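Local coordinates for SusD superfamily protein (Bacteroides vulgatus ATCC 8482, PDB 3JQ0) that probably binds nutrients such as sugars at the outer membrane of the bacterium, at residues A[407-412]-A[425-430]; A[431-435]-A[459-463]. All blocks are in the same frame, centred on the assembly; numbering follows the deposited sequence.

Interaction 1 of 2, residues A[407-412]-A[425-430]; sequences AYPNDN and PDNAGA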
loop_
_atom_site.group_PDB
_atom_site.type_symbol
_atom_site.label_atom_id
_atom_site.label_comp_id
_atom_site.label_asym_id
_atom_site.label_seq_id
_atom_site.Cartn_x
_atom_site.Cartn_y
_atom_site.Cartn_z
ATOM N N ALA A 407 -5.559 24.760 -0.920
ATOM C CA ALA A 407 -6.078 24.204 0.321
ATOM C C ALA A 407 -7.470 23.655 0.056
ATOM O O ALA A 407 -8.195 24.137 -0.802
ATOM C CB ALA A 407 -6.144 25.241 1.448
ATOM N N TYR A 408 -7.848 22.610 0.787
ATOM C CA TYR A 408 -9.224 22.115 0.731
ATOM C C TYR A 408 -10.139 23.181 1.320
ATOM O O TYR A 408 -9.827 23.689 2.392
ATOM C CB TYR A 408 -9.319 20.811 1.539
ATOM C CG TYR A 408 -10.707 20.204 1.563
ATOM C CD1 TYR A 408 -11.174 19.471 0.481
ATOM C CD2 TYR A 408 -11.552 20.381 2.645
ATOM C CE1 TYR A 408 -12.460 18.949 0.476
ATOM C CE2 TYR A 408 -12.836 19.867 2.644
ATOM C CZ TYR A 408 -13.298 19.164 1.551
ATOM O OH TYR A 408 -14.551 18.649 1.514
ATOM N N PRO A 409 -11.287 23.483 0.678
ATOM C CA PRO A 409 -11.927 22.808 -0.445
ATOM C C PRO A 409 -11.818 23.606 -1.769
ATOM O O PRO A 409 -12.756 23.643 -2.571
ATOM C CB PRO A 409 -13.386 22.745 -0.012
ATOM C CG PRO A 409 -13.592 24.112 0.607
ATOM C CD PRO A 409 -12.272 24.386 1.338
ATOM N N ASN A 410 -10.641 24.206 -2.013
ATOM C CA ASN A 410 -10.463 25.158 -3.085
ATOM C C ASN A 410 -9.666 24.663 -4.277
ATOM O O ASN A 410 -9.470 25.400 -5.232
ATOM C CB ASN A 410 -9.760 26.423 -2.527
ATOM C CG ASN A 410 -10.476 26.994 -1.351
ATOM O OD1 ASN A 410 -11.715 27.030 -1.320
ATOM N ND2 ASN A 410 -9.722 27.417 -0.346
ATOM N N ASP A 411 -9.253 23.400 -4.253
ATOM C CA ASP A 411 -8.449 22.812 -5.318
ATOM C C ASP A 411 -9.371 22.368 -6.450
ATOM O O ASP A 411 -9.777 21.191 -6.522
ATOM C CB ASP A 411 -7.535 21.725 -4.784
ATOM C CG ASP A 411 -6.649 21.079 -5.826
ATOM O OD1 ASP A 411 -6.698 21.453 -7.007
ATOM O OD2 ASP A 411 -5.925 20.130 -5.401
ATOM N N ASN A 412 -9.744 23.351 -7.270
ATOM C CA ASN A 412 -10.851 23.251 -8.229
ATOM C C ASN A 412 -10.491 23.634 -9.673
ATOM O O ASN A 412 -11.354 23.625 -10.540
ATOM C CB ASN A 412 -12.032 24.090 -7.740
ATOM C CG ASN A 412 -12.598 23.571 -6.452
ATOM O OD1 ASN A 412 -12.769 22.368 -6.312
ATOM N ND2 ASN A 412 -12.927 24.459 -5.531
ATOM N N PRO A 425 -12.256 17.972 -9.148
ATOM C CA PRO A 425 -12.092 19.108 -8.291
ATOM C C PRO A 425 -12.624 18.836 -6.884
ATOM O O PRO A 425 -13.529 18.004 -6.706
ATOM C CB PRO A 425 -12.931 20.180 -8.991
ATOM C CG PRO A 425 -13.945 19.412 -9.711
ATOM C CD PRO A 425 -13.235 18.241 -10.222
ATOM N N ASP A 426 -12.095 19.566 -5.908
ATOM C CA ASP A 426 -12.614 19.448 -4.558
ATOM C C ASP A 426 -14.128 19.623 -4.474
ATOM O O ASP A 426 -14.781 18.981 -3.646
ATOM C CB ASP A 426 -11.953 20.457 -3.622
ATOM C CG ASP A 426 -10.490 20.193 -3.280
ATOM O OD1 ASP A 426 -9.938 19.148 -3.697
ATOM O OD2 ASP A 426 -9.928 21.064 -2.587
ATOM N N ASN A 427 -14.675 20.510 -5.302
ATOM C CA ASN A 427 -16.114 20.809 -5.286
ATOM C C ASN A 427 -16.985 19.651 -5.736
ATOM O O ASN A 427 -18.203 19.733 -5.613
ATOM C CB ASN A 427 -16.403 22.123 -6.076
ATOM C CG ASN A 427 -16.102 22.006 -7.526
ATOM O OD1 ASN A 427 -16.240 20.951 -8.121
ATOM N ND2 ASN A 427 -15.714 23.140 -8.143
ATOM N N ALA A 428 -16.399 18.526 -6.172
ATOM C CA ALA A 428 -17.121 17.289 -6.430
ATOM C C ALA A 428 -17.470 16.535 -5.175
ATOM O O ALA A 428 -18.135 15.496 -5.232
ATOM C CB ALA A 428 -16.367 16.414 -7.393
ATOM N N GLY A 429 -16.974 17.002 -4.054
ATOM C CA GLY A 429 -17.369 16.440 -2.765
ATOM C C GLY A 429 -16.218 15.891 -1.963
ATOM O O GLY A 429 -15.101 15.630 -2.486
ATOM N N ALA A 430 -16.420 15.723 -0.669
ATOM C CA ALA A 430 -15.347 15.322 0.244
ATOM C C ALA A 430 -14.806 13.920 -0.012
ATOM O O ALA A 430 -13.607 13.720 0.084
ATOM C CB ALA A 430 -15.850 15.475 1.658
HETATM O O HOH W 1 -14.076 23.456 -10.839
#
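Asp426 reaches into the bend made by Tyr408 to Asn412, and the two loops grip each other by exchanging backbone and side-chain bonds. Its OD2 accepts a hydrogen bond from the backbone N of Asp411 at 2.9 Å, from well above the carboxylate plane, while its own N gives a nearly straight bond (173°) to Asp411 O. Beside this pair, the amides of Asn412 and Asn427 lie almost parallel, 14° apart and stacked. With CG beside the backbone N (chi1 -64°), Asn412 brings OD1 to Asn427 N at 2.8 Å and ND2 to its own loop, where Pro409 O is met on a lone pair at 3.1 Å. A leucine in place of Asn412 would probably leave Asn427 N and Pro409 O without these partners and the Asn427 amide without its stack. Tyr408, before a cis peptide bond to Pro409, extends its ring past Asp426 so that OH lies 3.4 Å from Ala430 CB. The reciprocal bonds of Asp411 and Asp426 also bring two carboxylates near each other, Asp411 OD2 and Asp426 OD1 being 4.5 Å apart. Tyr417 OH and salt bridges to Arg310 and Arg440 for Asp411, and to Lys436 and Arg390 for Asp426, probably offset their repulsion and keep both ionised.

Interaction 2 of 2, residues A[431-435]-A[459-463]; sequences LEAIL and YVHQY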
loop_
_atom_site.group_PDB
_atom_site.type_symbol
_atom_site.label_atom_id
_atom_site.label_comp_id
_atom_site.label_asym_id
_atom_site.label_seq_id
_atom_site.Cartn_x
_atom_site.Cartn_y
_atom_site.Cartn_z
ATOM N N LEU A 431 -15.674 12.963 -0.362
ATOM C CA LEU A 431 -15.184 11.640 -0.689
ATOM C C LEU A 431 -14.247 11.633 -1.887
ATOM O O LEU A 431 -13.161 11.041 -1.821
ATOM C CB LEU A 431 -16.321 10.632 -0.934
ATOM C CG LEU A 431 -17.129 10.241 0.282
ATOM C CD1 LEU A 431 -18.242 9.295 -0.159
ATOM C CD2 LEU A 431 -16.280 9.604 1.425
ATOM N N GLU A 432 -14.604 12.321 -2.964
ATOM C CA GLU A 432 -13.735 12.462 -4.078
ATOM C C GLU A 432 -12.451 13.153 -3.697
ATOM O O GLU A 432 -11.367 12.770 -4.164
ATOM C CB GLU A 432 -14.448 13.171 -5.217
ATOM C CG GLU A 432 -15.480 12.334 -5.945
ATOM C CD GLU A 432 -14.935 11.352 -6.960
ATOM O OE1 GLU A 432 -13.686 11.219 -7.135
ATOM O OE2 GLU A 432 -15.791 10.722 -7.626
ATOM N N ALA A 433 -12.535 14.188 -2.870
ATOM C CA ALA A 433 -11.320 14.894 -2.484
ATOM C C ALA A 433 -10.354 13.983 -1.736
ATOM O O ALA A 433 -9.140 14.092 -1.904
ATOM C CB ALA A 433 -11.627 16.147 -1.626
ATOM N N ILE A 434 -10.874 13.097 -0.891
ATOM C CA ILE A 434 -10.025 12.176 -0.130
ATOM C C ILE A 434 -9.453 11.111 -1.070
ATOM O O ILE A 434 -8.282 10.761 -0.943
ATOM C CB ILE A 434 -10.774 11.563 1.047
ATOM C CG1 ILE A 434 -11.127 12.667 2.061
ATOM C CG2 ILE A 434 -9.907 10.506 1.748
ATOM C CD1 ILE A 434 -12.198 12.243 3.066
ATOM N N LEU A 435 -10.239 10.623 -2.039
ATOM C CA LEU A 435 -9.671 9.702 -3.038
ATOM C C LEU A 435 -8.508 10.371 -3.766
ATOM O O LEU A 435 -7.471 9.746 -3.970
ATOM C CB LEU A 435 -10.713 9.247 -4.048
ATOM C CG LEU A 435 -11.743 8.250 -3.555
ATOM C CD1 LEU A 435 -12.726 7.989 -4.699
ATOM C CD2 LEU A 435 -11.127 6.943 -3.075
ATOM N N TYR A 459 -17.357 4.009 -7.775
ATOM C CA TYR A 459 -15.992 4.493 -7.791
ATOM C C TYR A 459 -15.036 3.533 -8.503
ATOM O O TYR A 459 -14.178 3.967 -9.273
ATOM C CB TYR A 459 -15.521 4.770 -6.360
ATOM C CG TYR A 459 -16.348 5.840 -5.675
ATOM C CD1 TYR A 459 -16.108 7.189 -5.833
ATOM C CD2 TYR A 459 -17.491 5.505 -4.961
ATOM C CE1 TYR A 459 -16.943 8.148 -5.242
ATOM C CE2 TYR A 459 -18.325 6.423 -4.414
ATOM C CZ TYR A 459 -18.047 7.760 -4.532
ATOM O OH TYR A 459 -18.856 8.724 -3.953
ATOM N N VAL A 460 -15.176 2.237 -8.275
ATOM C CA VAL A 460 -14.445 1.239 -9.045
ATOM C C VAL A 460 -14.617 1.497 -10.539
ATOM O O VAL A 460 -13.643 1.412 -11.297
ATOM C CB VAL A 460 -14.879 -0.185 -8.664
ATOM C CG1 VAL A 460 -14.277 -1.205 -9.630
ATOM C CG2 VAL A 460 -14.568 -0.521 -7.230
ATOM N N HIS A 461 -15.836 1.763 -10.982
ATOM C CA HIS A 461 -16.114 1.915 -12.392
ATOM C C HIS A 461 -15.536 3.209 -12.953
ATOM O O HIS A 461 -15.138 3.255 -14.101
ATOM C CB HIS A 461 -17.608 1.758 -12.593
ATOM C CG HIS A 461 -18.043 1.733 -14.023
ATOM N ND1 HIS A 461 -17.420 0.972 -14.986
ATOM C CD2 HIS A 461 -19.081 2.337 -14.634
ATOM C CE1 HIS A 461 -18.051 1.113 -16.129
ATOM N NE2 HIS A 461 -19.044 1.964 -15.955
ATOM N N GLN A 462 -15.519 4.266 -12.161
ATOM C CA GLN A 462 -14.883 5.504 -12.589
ATOM C C GLN A 462 -13.394 5.341 -12.794
ATOM O O GLN A 462 -12.799 5.955 -13.702
ATOM C CB GLN A 462 -15.066 6.625 -11.515
ATOM C CG GLN A 462 -16.425 7.203 -11.412
ATOM C CD GLN A 462 -16.585 8.321 -10.415
ATOM O OE1 GLN A 462 -17.668 8.902 -10.391
ATOM N NE2 GLN A 462 -15.596 8.626 -9.584
ATOM N N TYR A 463 -12.755 4.566 -11.899
ATOM C CA TYR A 463 -11.308 4.597 -11.735
ATOM C C TYR A 463 -10.635 3.245 -12.018
ATOM O O TYR A 463 -9.514 3.018 -11.605
ATOM C CB TYR A 463 -10.976 5.131 -10.363
ATOM C CG TYR A 463 -11.471 6.575 -10.113
ATOM C CD1 TYR A 463 -11.210 7.578 -11.041
ATOM C CD2 TYR A 463 -12.117 6.893 -8.924
ATOM C CE1 TYR A 463 -11.619 8.880 -10.808
ATOM C CE2 TYR A 463 -12.529 8.170 -8.692
ATOM C CZ TYR A 463 -12.265 9.175 -9.617
ATOM O OH TYR A 463 -12.668 10.491 -9.378
#
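A helix-to-helix contact in the C-terminal part of this SusD-family protein illustrates how a buried carboxylate can join two helices whose backbones stay well apart. The axes of the segments 431-435 and 459-463 come no closer than 13.2 Å and cross at -50°, so long side chains span the gap. Glu432 carries the polar half. Its chain bends at chi2 (-79°), which carries the carboxylate across to the other helix and presents its two oxygens to different donors. Tyr463 OH donates to OE1 of Glu432 at 2.6 Å, on the syn side but somewhat out of the carboxylate plane, while OE1 lies at the edge of the Tyr463 ring, with carboxylate and ring 80° apart. Gln462, extended beyond CG, comes from the opposite direction; its NE2 gives OE2 of Glu432 a nearly straight bond of 2.9 Å on the syn lone pair, the two flat groups nearly coplanar. The apolar half rests on Leu435, whose CD1 touches Tyr459 CD1 at 3.7 Å and Tyr463 CE2 at 4.0 Å. Leu431 CD1 lies 3.9 Å from Tyr459 OH, the two side chains crossing at about a right angle. Lys424 also bonds to the Tyr463 hydroxyl, and Arg448 makes a cation-pi contact with that ring. Helix 448-455 packs against Leu435 and Tyr463, while helix 364-377 receives Leu431 and Ile434.

In the fold
The two contacts meet at the start of helix 430-441: interaction 1 ends where that helix begins, and interaction 2 takes up its first turns, their centres 13 Å apart. Ala433 joins them physically, its CB packing on the Tyr408 ring and near Asp426. Both are partly buried, but interaction 1 lies farther out, about 24 Å between its centre and that of the chain against 17 Å, and includes exposed residues. There, backbone N-H groups bond to backbone and side-chain oxygens across the loops, and the acids have basic partners outside both segments. In interaction 2, helix meets helix through side chains alone, combining one carboxylate that accepts two hydrogen bonds with leucine-tyrosine packing.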